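Local atomic coordinates of mandelate racemase/muconate lactonizing enzyme-like protein (Roseovarius sp. TM1035, PDB entry 3RCY), a protein that probably catalyses a magnesium-dependent isomerase-type reaction as a mandelate racemase-like member of the enolase superfamily. Residues A[5-10]-A[27-32]; A[66-71]-A[104-109]; A[230-235]-A[332-337]. All coordinates share one frame; numbering follows the deposited sequence.

Contact 1: A[5-10]-A[27-32]; sequences RDLDII and VKLTTD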
loop_
_atom_site.group_PDB
_atom_site.type_symbol
_atom_site.label_atom_id
_atom_site.label_comp_id
_atom_site.label_asym_id
_atom_site.label_seq_id
_atom_site.Cartn_x
_atom_site.Cartn_y
_atom_site.Cartn_z
ATOM N N ARG A 5 1.645 48.915 -15.427
ATOM C CA ARG A 5 1.406 50.184 -14.749
ATOM C C ARG A 5 -0.038 50.348 -14.251
ATOM O O ARG A 5 -0.245 50.621 -13.074
ATOM C CB ARG A 5 1.834 51.367 -15.632
ATOM C CG ARG A 5 1.890 52.711 -14.878
ATOM C CD ARG A 5 2.133 53.895 -15.817
ATOM N NE ARG A 5 1.058 54.031 -16.802
ATOM C CZ ARG A 5 1.179 54.642 -17.976
ATOM N NH1 ARG A 5 2.333 55.187 -18.338
ATOM N NH2 ARG A 5 0.139 54.699 -18.798
ATOM N N ASP A 6 -1.026 50.166 -15.128
ATOM C CA ASP A 6 -2.416 50.498 -14.786
ATOM C C ASP A 6 -3.322 49.273 -14.730
ATOM O O ASP A 6 -3.118 48.308 -15.469
ATOM C CB ASP A 6 -3.006 51.496 -15.790
ATOM C CG ASP A 6 -2.047 52.620 -16.134
ATOM O OD1 ASP A 6 -1.484 53.231 -15.201
ATOM O OD2 ASP A 6 -1.859 52.892 -17.341
ATOM N N LEU A 7 -4.325 49.346 -13.855
ATOM C CA LEU A 7 -5.375 48.345 -13.749
ATOM C C LEU A 7 -6.761 48.986 -13.812
ATOM O O LEU A 7 -7.047 49.951 -13.103
ATOM C CB LEU A 7 -5.236 47.556 -12.439
ATOM C CG LEU A 7 -6.428 46.709 -11.965
ATOM C CD1 LEU A 7 -6.731 45.516 -12.896
ATOM C CD2 LEU A 7 -6.187 46.232 -10.540
ATOM N N ASP A 8 -7.611 48.430 -14.666
ATOM C CA ASP A 8 -9.029 48.741 -14.659
ATOM C C ASP A 8 -9.799 47.444 -14.462
ATOM O O ASP A 8 -9.473 46.421 -15.074
ATOM C CB ASP A 8 -9.438 49.393 -15.974
ATOM C CG ASP A 8 -8.764 50.724 -16.184
ATOM O OD1 ASP A 8 -9.193 51.701 -15.554
ATOM O OD2 ASP A 8 -7.795 50.796 -16.965
ATOM N N ILE A 9 -10.802 47.485 -13.594
ATOM C CA ILE A 9 -11.664 46.330 -13.370
ATOM C C ILE A 9 -13.066 46.674 -13.855
ATOM O O ILE A 9 -13.613 47.726 -13.503
ATOM C CB ILE A 9 -11.722 45.924 -11.874
ATOM C CG1 ILE A 9 -10.306 45.673 -11.315
ATOM C CG2 ILE A 9 -12.634 44.689 -11.693
ATOM C CD1 ILE A 9 -10.231 45.676 -9.757
ATOM N N ILE A 10 -13.640 45.791 -14.662
ATOM C CA ILE A 10 -15.002 45.975 -15.142
ATOM C C ILE A 10 -15.821 44.738 -14.819
ATOM O O ILE A 10 -15.506 43.637 -15.275
ATOM C CB ILE A 10 -15.050 46.251 -16.669
ATOM C CG1 ILE A 10 -14.307 47.547 -17.013
ATOM C CG2 ILE A 10 -16.505 46.330 -17.154
ATOM C CD1 ILE A 10 -13.884 47.623 -18.478
ATOM N N VAL A 27 -10.516 42.185 -16.189
ATOM C CA VAL A 27 -9.418 43.078 -15.813
ATOM C C VAL A 27 -8.687 43.556 -17.063
ATOM O O VAL A 27 -8.458 42.788 -17.998
ATOM C CB VAL A 27 -8.433 42.428 -14.791
ATOM C CG1 VAL A 27 -9.146 42.136 -13.480
ATOM C CG2 VAL A 27 -7.785 41.138 -15.358
ATOM N N LYS A 28 -8.336 44.832 -17.077
ATOM C CA LYS A 28 -7.612 45.413 -18.188
ATOM C C LYS A 28 -6.331 46.004 -17.613
ATOM O O LYS A 28 -6.375 46.870 -16.736
ATOM C CB LYS A 28 -8.478 46.488 -18.861
ATOM C CG LYS A 28 -7.811 47.299 -19.975
ATOM C CD LYS A 28 -8.582 48.622 -20.151
ATOM C CE LYS A 28 -8.025 49.508 -21.241
ATOM N NZ LYS A 28 -8.958 50.664 -21.456
ATOM N N LEU A 29 -5.194 45.505 -18.086
ATOM C CA LEU A 29 -3.898 46.008 -17.661
ATOM C C LEU A 29 -3.271 46.832 -18.772
ATOM O O LEU A 29 -3.437 46.525 -19.952
ATOM C CB LEU A 29 -2.955 44.860 -17.272
ATOM C CG LEU A 29 -3.342 43.983 -16.079
ATOM C CD1 LEU A 29 -2.246 42.969 -15.788
ATOM C CD2 LEU A 29 -3.619 44.829 -14.850
ATOM N N THR A 30 -2.556 47.880 -18.384
ATOM C CA THR A 30 -1.827 48.705 -19.332
ATOM C C THR A 30 -0.382 48.823 -18.864
ATOM O O THR A 30 -0.126 49.042 -17.670
ATOM C CB THR A 30 -2.450 50.118 -19.465
ATOM O OG1 THR A 30 -3.864 50.006 -19.675
ATOM C CG2 THR A 30 -1.822 50.892 -20.638
ATOM N N THR A 31 0.551 48.665 -19.803
ATOM C CA THR A 31 1.974 48.823 -19.510
ATOM C C THR A 31 2.367 50.297 -19.565
ATOM O O THR A 31 1.595 51.138 -20.026
ATOM C CB THR A 31 2.872 48.061 -20.518
ATOM O OG1 THR A 31 2.765 48.670 -21.813
ATOM C CG2 THR A 31 2.482 46.583 -20.593
ATOM N N ASP A 32 3.581 50.600 -19.115
ATOM C CA ASP A 32 4.095 51.967 -19.200
ATOM C C ASP A 32 4.321 52.456 -20.643
ATOM O O ASP A 32 4.424 53.659 -20.868
ATOM C CB ASP A 32 5.343 52.170 -18.323
ATOM C CG ASP A 32 6.443 51.140 -18.584
ATOM O OD1 ASP A 32 6.327 50.301 -19.507
ATOM O OD2 ASP A 32 7.444 51.176 -17.840
HETATM O O HOH W 1 -5.410 49.278 -17.629
#

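Contact 2: A[66-71]-A[104-109]; sequences ENPENI and DILGKA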
loop_
_atom_site.group_PDB
_atom_site.type_symbol
_atom_site.label_atom_id
_atom_site.label_comp_id
_atom_site.label_asym_id
_atom_site.label_seq_id
_atom_site.Cartn_x
_atom_site.Cartn_y
_atom_site.Cartn_z
ATOM N N GLU A 66 6.145 45.607 -12.313
ATOM C CA GLU A 66 6.883 44.403 -12.734
ATOM C C GLU A 66 6.863 44.213 -14.245
ATOM O O GLU A 66 5.893 44.572 -14.911
ATOM C CB GLU A 66 6.302 43.144 -12.064
ATOM C CG GLU A 66 7.167 41.884 -12.166
ATOM C CD GLU A 66 8.543 42.065 -11.535
ATOM O OE1 GLU A 66 8.616 42.460 -10.355
ATOM O OE2 GLU A 66 9.555 41.827 -12.227
ATOM N N ASN A 67 7.944 43.638 -14.772
ATOM C CA ASN A 67 8.001 43.155 -16.148
ATOM C C ASN A 67 7.009 41.994 -16.320
ATOM O O ASN A 67 7.085 41.011 -15.590
ATOM C CB ASN A 67 9.432 42.699 -16.449
ATOM C CG ASN A 67 9.660 42.346 -17.913
ATOM O OD1 ASN A 67 8.746 41.977 -18.646
ATOM N ND2 ASN A 67 10.907 42.451 -18.339
ATOM N N PRO A 68 6.064 42.110 -17.274
ATOM C CA PRO A 68 5.061 41.055 -17.456
ATOM C C PRO A 68 5.637 39.691 -17.872
ATOM O O PRO A 68 4.939 38.685 -17.758
ATOM C CB PRO A 68 4.145 41.618 -18.554
ATOM C CG PRO A 68 4.973 42.665 -19.244
ATOM C CD PRO A 68 5.819 43.254 -18.169
ATOM N N GLU A 69 6.891 39.661 -18.335
ATOM C CA GLU A 69 7.599 38.396 -18.585
ATOM C C GLU A 69 7.732 37.548 -17.316
ATOM O O GLU A 69 7.834 36.320 -17.389
ATOM C CB GLU A 69 9.011 38.657 -19.130
ATOM C CG GLU A 69 9.075 39.149 -20.566
ATOM C CD GLU A 69 10.497 39.492 -21.003
ATOM O OE1 GLU A 69 11.360 39.717 -20.121
ATOM O OE2 GLU A 69 10.750 39.539 -22.230
ATOM N N ASN A 70 7.734 38.197 -16.152
ATOM C CA ASN A 70 8.093 37.511 -14.908
ATOM C C ASN A 70 6.916 36.804 -14.252
ATOM O O ASN A 70 6.526 37.111 -13.120
ATOM C CB ASN A 70 8.824 38.460 -13.954
ATOM C CG ASN A 70 10.180 38.892 -14.500
ATOM O OD1 ASN A 70 10.774 38.195 -15.320
ATOM N ND2 ASN A 70 10.664 40.047 -14.058
ATOM N N ILE A 71 6.364 35.851 -14.998
ATOM C CA ILE A 71 5.142 35.126 -14.637
ATOM C C ILE A 71 5.373 34.150 -13.472
ATOM O O ILE A 71 4.512 34.017 -12.589
ATOM C CB ILE A 71 4.570 34.377 -15.886
ATOM C CG1 ILE A 71 4.254 35.363 -17.026
ATOM C CG2 ILE A 71 3.349 33.522 -15.537
ATOM C CD1 ILE A 71 2.988 36.177 -16.848
ATOM N N ASP A 104 -1.865 38.388 -22.683
ATOM C CA ASP A 104 -2.395 39.219 -23.759
ATOM C C ASP A 104 -1.363 40.305 -24.121
ATOM O O ASP A 104 -1.029 40.479 -25.298
ATOM C CB ASP A 104 -3.742 39.826 -23.342
ATOM C CG ASP A 104 -4.551 40.365 -24.524
ATOM O OD1 ASP A 104 -4.288 39.973 -25.681
ATOM O OD2 ASP A 104 -5.469 41.186 -24.283
ATOM N N ILE A 105 -0.846 41.001 -23.104
ATOM C CA ILE A 105 0.241 41.978 -23.271
ATOM C C ILE A 105 1.507 41.370 -23.920
ATOM O O ILE A 105 2.060 41.947 -24.849
ATOM C CB ILE A 105 0.604 42.666 -21.924
ATOM C CG1 ILE A 105 -0.433 43.747 -21.580
ATOM C CG2 ILE A 105 2.009 43.292 -21.981
ATOM C CD1 ILE A 105 -0.501 44.094 -20.108
ATOM N N LEU A 106 1.947 40.214 -23.422
ATOM C CA LEU A 106 3.157 39.563 -23.928
ATOM C C LEU A 106 3.027 39.209 -25.406
ATOM O O LEU A 106 3.933 39.497 -26.189
ATOM C CB LEU A 106 3.522 38.327 -23.088
ATOM C CG LEU A 106 4.052 38.637 -21.678
ATOM C CD1 LEU A 106 3.997 37.407 -20.767
ATOM C CD2 LEU A 106 5.475 39.227 -21.719
ATOM N N GLY A 107 1.897 38.622 -25.792
ATOM C CA GLY A 107 1.657 38.325 -27.208
ATOM C C GLY A 107 1.711 39.565 -28.094
ATOM O O GLY A 107 2.307 39.545 -29.183
ATOM N N LYS A 108 1.093 40.649 -27.632
ATOM C CA LYS A 108 1.135 41.919 -28.365
ATOM C C LYS A 108 2.559 42.460 -28.484
ATOM O O LYS A 108 2.971 42.890 -29.564
ATOM C CB LYS A 108 0.191 42.967 -27.744
ATOM C CG LYS A 108 -1.280 42.581 -27.856
ATOM C CD LYS A 108 -2.218 43.648 -27.320
ATOM C CE LYS A 108 -3.646 43.113 -27.269
ATOM N NZ LYS A 108 -4.597 44.104 -26.659
ATOM N N ALA A 109 3.307 42.427 -27.381
ATOM C CA ALA A 109 4.694 42.893 -27.378
ATOM C C ALA A 109 5.599 42.047 -28.285
ATOM O O ALA A 109 6.504 42.570 -28.940
ATOM C CB ALA A 109 5.243 42.938 -25.954
#

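Contact 3: A[230-235]-A[332-337]; sequences SPLWYE and ILMCES. With MG (magnesium ion), chain I.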
loop_
_atom_site.group_PDB
_atom_site.type_symbol
_atom_site.label_atom_id
_atom_site.label_comp_id
_atom_site.label_asym_id
_atom_site.label_seq_id
_atom_site.Cartn_x
_atom_site.Cartn_y
_atom_site.Cartn_z
ATOM N N SER A 230 -22.674 4.640 -21.993
ATOM C CA SER A 230 -21.293 4.967 -22.320
ATOM C C SER A 230 -20.986 6.483 -22.271
ATOM O O SER A 230 -20.434 7.042 -23.225
ATOM C CB SER A 230 -20.906 4.355 -23.682
ATOM O OG SER A 230 -19.520 4.548 -23.925
ATOM N N PRO A 231 -21.344 7.154 -21.160
ATOM C CA PRO A 231 -20.956 8.570 -21.069
ATOM C C PRO A 231 -19.432 8.732 -21.103
ATOM O O PRO A 231 -18.707 7.906 -20.542
ATOM C CB PRO A 231 -21.511 9.001 -19.711
ATOM C CG PRO A 231 -21.668 7.739 -18.931
ATOM C CD PRO A 231 -21.991 6.673 -19.923
ATOM N N LEU A 232 -18.957 9.773 -21.775
ATOM C CA LEU A 232 -17.518 10.004 -21.915
ATOM C C LEU A 232 -16.872 10.382 -20.578
ATOM O O LEU A 232 -15.745 9.983 -20.299
ATOM C CB LEU A 232 -17.232 11.052 -22.999
ATOM C CG LEU A 232 -15.763 11.345 -23.355
ATOM C CD1 LEU A 232 -15.647 11.826 -24.771
ATOM C CD2 LEU A 232 -15.146 12.388 -22.405
ATOM N N TRP A 233 -17.577 11.170 -19.768
ATOM C CA TRP A 233 -17.104 11.468 -18.419
ATOM C C TRP A 233 -18.236 11.671 -17.417
ATOM O O TRP A 233 -19.384 11.887 -17.795
ATOM C CB TRP A 233 -16.092 12.640 -18.375
ATOM C CG TRP A 233 -16.638 14.063 -18.496
ATOM C CD1 TRP A 233 -17.667 14.633 -17.781
ATOM C CD2 TRP A 233 -16.121 15.103 -19.342
ATOM N NE1 TRP A 233 -17.834 15.954 -18.157
ATOM C CE2 TRP A 233 -16.896 16.264 -19.109
ATOM C CE3 TRP A 233 -15.082 15.162 -20.281
ATOM C CZ2 TRP A 233 -16.668 17.468 -19.789
ATOM C CZ3 TRP A 233 -14.855 16.365 -20.959
ATOM C CH2 TRP A 233 -15.646 17.498 -20.703
ATOM N N TYR A 234 -17.854 11.588 -16.147
ATOM C CA TYR A 234 -18.706 11.782 -14.995
ATOM C C TYR A 234 -18.020 12.916 -14.247
ATOM O O TYR A 234 -16.942 12.731 -13.666
ATOM C CB TYR A 234 -18.712 10.486 -14.168
ATOM C CG TYR A 234 -19.668 10.381 -12.997
ATOM C CD1 TYR A 234 -20.722 11.294 -12.809
ATOM C CD2 TYR A 234 -19.540 9.327 -12.088
ATOM C CE1 TYR A 234 -21.595 11.160 -11.743
ATOM C CE2 TYR A 234 -20.400 9.188 -11.016
ATOM C CZ TYR A 234 -21.432 10.100 -10.850
ATOM O OH TYR A 234 -22.291 9.942 -9.791
ATOM N N GLU A 235 -18.629 14.098 -14.294
ATOM C CA GLU A 235 -17.997 15.315 -13.792
ATOM C C GLU A 235 -18.288 15.554 -12.314
ATOM O O GLU A 235 -19.402 15.325 -11.855
ATOM C CB GLU A 235 -18.477 16.512 -14.616
ATOM C CG GLU A 235 -17.782 17.829 -14.302
ATOM C CD GLU A 235 -17.946 18.846 -15.428
ATOM O OE1 GLU A 235 -18.194 18.432 -16.581
ATOM O OE2 GLU A 235 -17.807 20.056 -15.156
ATOM N N ILE A 332 -4.895 17.697 -25.006
ATOM C CA ILE A 332 -6.204 18.366 -24.975
ATOM C C ILE A 332 -7.295 17.353 -25.292
ATOM O O ILE A 332 -7.163 16.575 -26.241
ATOM C CB ILE A 332 -6.289 19.562 -25.987
ATOM C CG1 ILE A 332 -7.634 20.302 -25.873
ATOM C CG2 ILE A 332 -6.112 19.085 -27.434
ATOM C CD1 ILE A 332 -7.903 20.929 -24.507
ATOM N N LEU A 333 -8.371 17.362 -24.506
ATOM C CA LEU A 333 -9.564 16.581 -24.843
ATOM C C LEU A 333 -10.561 17.456 -25.610
ATOM O O LEU A 333 -10.837 17.207 -26.779
ATOM C CB LEU A 333 -10.215 15.982 -23.585
ATOM C CG LEU A 333 -11.554 15.233 -23.722
ATOM C CD1 LEU A 333 -11.537 14.118 -24.804
ATOM C CD2 LEU A 333 -11.927 14.661 -22.376
ATOM N N MET A 334 -11.095 18.481 -24.947
ATOM C CA MET A 334 -12.046 19.402 -25.571
ATOM C C MET A 334 -12.182 20.692 -24.751
ATOM O O MET A 334 -11.780 20.727 -23.584
ATOM C CB MET A 334 -13.414 18.724 -25.764
ATOM C CG MET A 334 -14.049 18.176 -24.477
ATOM S SD MET A 334 -15.606 17.301 -24.766
ATOM C CE MET A 334 -15.046 15.724 -25.414
ATOM N N CYS A 335 -12.729 21.742 -25.368
ATOM C CA CYS A 335 -12.947 23.027 -24.692
ATOM C C CYS A 335 -14.423 23.327 -24.529
ATOM O O CYS A 335 -15.156 23.430 -25.517
ATOM C CB CYS A 335 -12.289 24.178 -25.461
ATOM S SG CYS A 335 -10.541 24.356 -25.133
ATOM N N GLU A 336 -14.855 23.480 -23.281
ATOM C CA GLU A 336 -16.207 23.953 -22.969
ATOM C C GLU A 336 -16.424 25.318 -23.620
ATOM O O GLU A 336 -15.539 26.161 -23.588
ATOM C CB GLU A 336 -16.373 24.056 -21.446
ATOM C CG GLU A 336 -17.806 24.214 -20.952
ATOM C CD GLU A 336 -17.957 23.891 -19.460
ATOM O OE1 GLU A 336 -16.938 23.862 -18.733
ATOM O OE2 GLU A 336 -19.106 23.660 -19.012
ATOM N N SER A 337 -17.604 25.520 -24.205
ATOM C CA SER A 337 -17.931 26.754 -24.908
ATOM C C SER A 337 -19.382 27.169 -24.663
ATOM O O SER A 337 -20.254 26.331 -24.400
ATOM C CB SER A 337 -17.666 26.602 -26.415
ATOM O OG SER A 337 -16.351 26.108 -26.659
HETATM MG MG MG I . -19.067 21.611 -14.221
HETATM O O HOH W 2 -16.032 21.714 -17.012
HETATM O O HOH W 3 -19.221 23.007 -16.098
HETATM O O HOH W 4 -20.896 20.532 -14.907
HETATM O O HOH W 5 -20.224 23.200 -13.027
HETATM O O HOH W 6 -19.573 20.607 -12.189
#

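Contact 1: A[5-10]-A[27-32]
Leu7 packs its CD1 methyl against two residues of the partner strand, 3.7 Å from Leu29 CD2 and 4.0 Å from Val27 CB, and this is the close-packed side of the pairing. Its CG stands anti to the backbone N (chi1 165°), which lets the branch cross obliquely toward strand 24-31. Helices 48-63 and 89-110 close over this apolar face, where Phe59 touches both leucines. The two strands run antiparallel at 164°, forming the first hairpin of the three-stranded sheet in the N-terminal domain. The pairing is interrupted by a classic beta bulge: Arg5 and Asp6 both face Thr30, and Arg5 N and Asp6 N both donate to Thr30 O, each at 2.9 Å and in the carbonyl plane. The other face is polar and looser. Here Asp8 and Lys28 lie side by side, Lys28 CD 3.9 Å from Asp8 OD2, while the ammonium NZ forms its salt bridge with Glu372. A water on this face lies 2.9 Å from Asp8 OD2 and 2.7 Å from Thr30 OG1, and also meets Lys28 O. At the solvent-exposed end, Arg5 grips the Asp6 carboxylate side-on through NE and NH2, while Thr31 O sits 4.0 Å above the centre of its guanidinium plane.

Contact 2: A[66-71]-A[104-109]
Leu106 lies against one face of the flat Pro68-Glu69 peptide: both its methyls are on the same side of that plane, CD1 3.4 Å from Pro68 O and CD2 3.7 Å from Glu69 N. The N-H edge of the same peptide is turned to Asn67 OD1, at 3.0 Å, and this donor stands above the plane of the Asn67 carbonyl, 41° out of it. The Asn70 amide is held by its edge, ND2 donating in its own plane to Glu66 OE2 at 2.8 Å. The Glu69 N to Asn67 OD1 bond makes an Asx turn, and Asn70 N donating to Asn67 O closes the type I turn from Asn67 to Asn70, which shapes the loop between helices 48-63 and 71-80 of the N-terminal domain and sets it against helix 89-110. Beside the peptide, the Pro68 ring presents CG to Ile105 CG2 at 4.1 Å, the two side chains crossing at about a right angle. With CG anti to the carbonyl carbon (chi1 -71°), Leu106 extends its two methyls to the turn, CD2 3.8 Å from Glu69 CG and CD1 4.2 Å from Ile71 CD1. The Glu69 carboxylate leads elsewhere: OE2 forms salt bridges with Arg110 and with Arg112 of the second subunit.

Contact 3: A[230-235]-A[332-337]
The interior of the enolase-type (beta/alpha) barrel is bridged here by side chains from strands 233-235 and 335-336 and the residues leading into them, with Leu232 and Trp233 meeting Leu333 and Met334 beneath the magnesium site. No hydrogen bond joins the segments directly, and their nearest CA atoms, those of Leu232 and Leu333, are 10.7 Å apart, so the contact belongs to side chains reaching across the barrel. Leu333 CD2 comes to the edge of the indole, near its plane and 3.7 Å from Trp233 CZ3. Met334 SD approaches the same CZ3 at 4.0 Å; the line from SD to the centroid of the six-membered ring is 53° off the ring normal, so the Met-aromatic contact is oblique. Beyond the sulfur, Met334 CE meets Leu232 CD1 tip to tip at 4.0 Å. The indole takes the torsion between backbone N and carbonyl carbon (chi1 77°), and from there NE1 reaches Glu235 OE1 at 3.0 Å in a weak, bent bond. Glu235 OE2 binds magnesium at 2.2 Å, a site that Glu261 shares. Water links the opposed carboxylates: one molecule donates to Glu235 OE2 (3.1 Å) and Glu336 OE1 (2.9 Å), and a metal-bound one donates to Glu336 OE2. With an alanine in place of Trp233, Leu333 CD2 and Met334 SD would probably face a gap and Glu235 OE1 would lose its indole N-H. Lys166 forms salt bridges with both glutamates, at OE1 of Glu235 and OE2 of Glu336. Around this core, Tyr129 of strand 126-131 meets the Trp233 ring edge-to-face, Leu207 of strand 205-208 touches Leu232, Trp233 and Met334, and Ala326 of helix 316-327 lies against Cys335.

How the contacts relate
Contacts 1 and 2 belong to one domain and touch: Ile105 CG2 of helix 89-110 packs 3.6 Å from Thr31 CG2, so the helix that receives the 66-71 loop also lies against strand 24-31. Contact 3 belongs to the barrel, its centre about 34 Å from that of contact 1 and about 31 Å from that of contact 2. The chemistry follows these places. Backbone hydrogen bonds carry contact 1, which is partly buried and has one polar, watered face. Contacts 2 and 3 are buried and have no direct hydrogen bonds across them. Both adjoin another subunit; contact 2 is aliphatic packing, whereas contact 3 adds an aromatic ring and a metal site.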